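Local structure of agenet domain-containing protein (Arabidopsis thaliana, 6IE4) at residues D101-N105 with E131-F135. The protein binds methylated histone H3 tails through its tandem Agenet domains and so probably acts as a reader of this chromatin mark. Sequence-based numbering, arbitrary orientation.
Sequences DAFYN and EQIRF
Ala102 sets its CB over the centre of the Phe135 ring, 3.6 Å from the centroid and 12° off the normal, a CH-pi contact at the buried end of the interface. The edge of the same ring meets Tyr104, whose CD1 is 3.9 Å from Phe135 CZ, the two side chains crossing at about a right angle. Tyr104 carries its ring across to strand 131-136 because CG stands anti to the backbone N (chi1 -174°), and it offers a face to Ile133, whose CD1 lies 3.9 Å from Tyr104 CE1. An alanine in place of Phe135 is likely to leave Ala102 without its aromatic cover and Tyr104 without the edge that steadies its ring. Beyond Ile133 the packing gives way to a looser, polar end: Tyr104 OH and Glu131 OE2 are 4.2 Å apart and joined through a water, while Glu131 OE1 accepts a hydrogen bond from Ser129 OG. The bound peptide packs a modified side chain against Tyr104, consistent with a wall of the methyl-lysine pocket. Segments 101-104 and 131-135, inclined at 85°, face each other in what is probably the SH3-like barrel of the second Agenet domain; Val124 and Phe126 of strand 121-126 and Leu140 of strand 140-142 also pack against Phe135.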
loop_
_atom_site.group_PDB
_atom_site.type_symbol
_atom_site.label_atom_id
_atom_site.label_comp_id
_atom_site.label_asym_id
_atom_site.label_seq_id
_atom_site.Cartn_x
_atom_site.Cartn_y
_atom_site.Cartn_z
ATOM N N ASP A 101 8.382 -1.212 -0.752
ATOM C CA ASP A 101 7.090 -0.931 -1.343
ATOM C C ASP A 101 7.353 0.257 -2.238
ATOM O O ASP A 101 8.008 1.211 -1.812
ATOM C CB ASP A 101 6.000 -0.575 -0.320
ATOM C CG ASP A 101 5.476 -1.764 0.450
ATOM O OD1 ASP A 101 5.631 -2.926 0.009
ATOM O OD2 ASP A 101 4.859 -1.508 1.500
ATOM N N ALA A 102 6.926 0.169 -3.483
ATOM C CA ALA A 102 7.006 1.307 -4.376
ATOM C C ALA A 102 5.630 1.937 -4.481
ATOM O O ALA A 102 4.618 1.237 -4.416
ATOM C CB ALA A 102 7.519 0.881 -5.756
ATOM N N PHE A 103 5.599 3.266 -4.659
ATOM C CA PHE A 103 4.348 3.988 -4.866
ATOM C C PHE A 103 4.043 3.996 -6.357
ATOM O O PHE A 103 4.696 4.702 -7.129
ATOM C CB PHE A 103 4.424 5.416 -4.338
ATOM C CG PHE A 103 3.069 6.049 -4.089
ATOM C CD1 PHE A 103 2.208 5.541 -3.119
ATOM C CD2 PHE A 103 2.629 7.110 -4.866
ATOM C CE1 PHE A 103 0.974 6.111 -2.890
ATOM C CE2 PHE A 103 1.398 7.681 -4.646
ATOM C CZ PHE A 103 0.566 7.177 -3.657
ATOM N N TYR A 104 3.017 3.253 -6.749
ATOM C CA TYR A 104 2.710 2.985 -8.142
ATOM C C TYR A 104 1.198 2.806 -8.260
ATOM O O TYR A 104 0.576 2.187 -7.391
ATOM C CB TYR A 104 3.466 1.738 -8.610
ATOM C CG TYR A 104 3.351 1.423 -10.083
ATOM C CD1 TYR A 104 4.251 1.948 -10.990
ATOM C CD2 TYR A 104 2.352 0.596 -10.562
ATOM C CE1 TYR A 104 4.154 1.665 -12.335
ATOM C CE2 TYR A 104 2.248 0.305 -11.916
ATOM C CZ TYR A 104 3.157 0.842 -12.794
ATOM O OH TYR A 104 3.086 0.569 -14.140
ATOM N N ASN A 105 0.619 3.341 -9.342
ATOM C CA ASN A 105 -0.825 3.483 -9.504
ATOM C C ASN A 105 -1.461 3.994 -8.217
ATOM O O ASN A 105 -2.518 3.497 -7.803
ATOM C CB ASN A 105 -1.487 2.159 -9.893
ATOM C CG ASN A 105 -0.938 1.598 -11.153
ATOM O OD1 ASN A 105 -0.260 2.289 -11.886
ATOM N ND2 ASN A 105 -1.258 0.352 -11.444
ATOM N N GLU A 131 6.777 -7.965 -13.121
ATOM C CA GLU A 131 7.143 -6.623 -13.548
ATOM C C GLU A 131 8.502 -6.189 -12.995
ATOM O O GLU A 131 8.931 -6.586 -11.901
ATOM C CB GLU A 131 6.073 -5.632 -13.099
ATOM C CG GLU A 131 5.045 -5.300 -14.136
ATOM C CD GLU A 131 3.861 -4.537 -13.563
ATOM O OE1 GLU A 131 3.501 -4.745 -12.387
ATOM O OE2 GLU A 131 3.352 -3.645 -14.264
ATOM N N GLN A 132 9.136 -5.276 -13.729
ATOM C CA GLN A 132 10.483 -4.821 -13.403
ATOM C C GLN A 132 10.491 -3.351 -13.756
ATOM O O GLN A 132 10.507 -3.016 -14.945
ATOM C CB GLN A 132 11.535 -5.587 -14.199
ATOM C CG GLN A 132 12.993 -5.153 -13.990
ATOM C CD GLN A 132 13.612 -5.754 -12.744
ATOM O OE1 GLN A 132 13.545 -6.969 -12.534
ATOM N NE2 GLN A 132 14.200 -4.907 -11.899
ATOM N N ILE A 133 10.489 -2.492 -12.734
ATOM C CA ILE A 133 10.245 -1.059 -12.870
ATOM C C ILE A 133 11.279 -0.288 -12.058
ATOM O O ILE A 133 11.654 -0.709 -10.958
ATOM C CB ILE A 133 8.813 -0.707 -12.419
ATOM C CG1 ILE A 133 7.813 -1.678 -13.068
ATOM C CG2 ILE A 133 8.493 0.785 -12.694
ATOM C CD1 ILE A 133 6.383 -1.463 -12.665
ATOM N N ARG A 134 11.803 0.791 -12.652
ATOM C CA ARG A 134 12.689 1.752 -11.988
ATOM C C ARG A 134 11.935 2.760 -11.127
ATOM O O ARG A 134 10.819 3.167 -11.464
ATOM C CB ARG A 134 13.530 2.492 -13.021
ATOM C CG ARG A 134 14.742 1.699 -13.448
ATOM C CD ARG A 134 15.465 2.345 -14.610
ATOM N NE ARG A 134 16.499 1.492 -15.188
ATOM C CZ ARG A 134 17.489 1.958 -15.940
ATOM N NH1 ARG A 134 18.393 1.127 -16.451
ATOM N NH2 ARG A 134 17.542 3.263 -16.211
ATOM N N PHE A 135 12.534 3.128 -9.986
ATOM C CA PHE A 135 11.974 4.150 -9.110
ATOM C C PHE A 135 13.074 5.000 -8.495
ATOM O O PHE A 135 14.207 4.550 -8.304
ATOM C CB PHE A 135 11.138 3.547 -7.965
ATOM C CG PHE A 135 9.953 2.761 -8.426
ATOM C CD1 PHE A 135 8.743 3.392 -8.687
ATOM C CD2 PHE A 135 10.050 1.397 -8.622
ATOM C CE1 PHE A 135 7.654 2.677 -9.122
ATOM C CE2 PHE A 135 8.962 0.671 -9.060
ATOM C CZ PHE A 135 7.758 1.308 -9.297
HETATM O O HOH W 1 1.761 -1.776 -14.511
#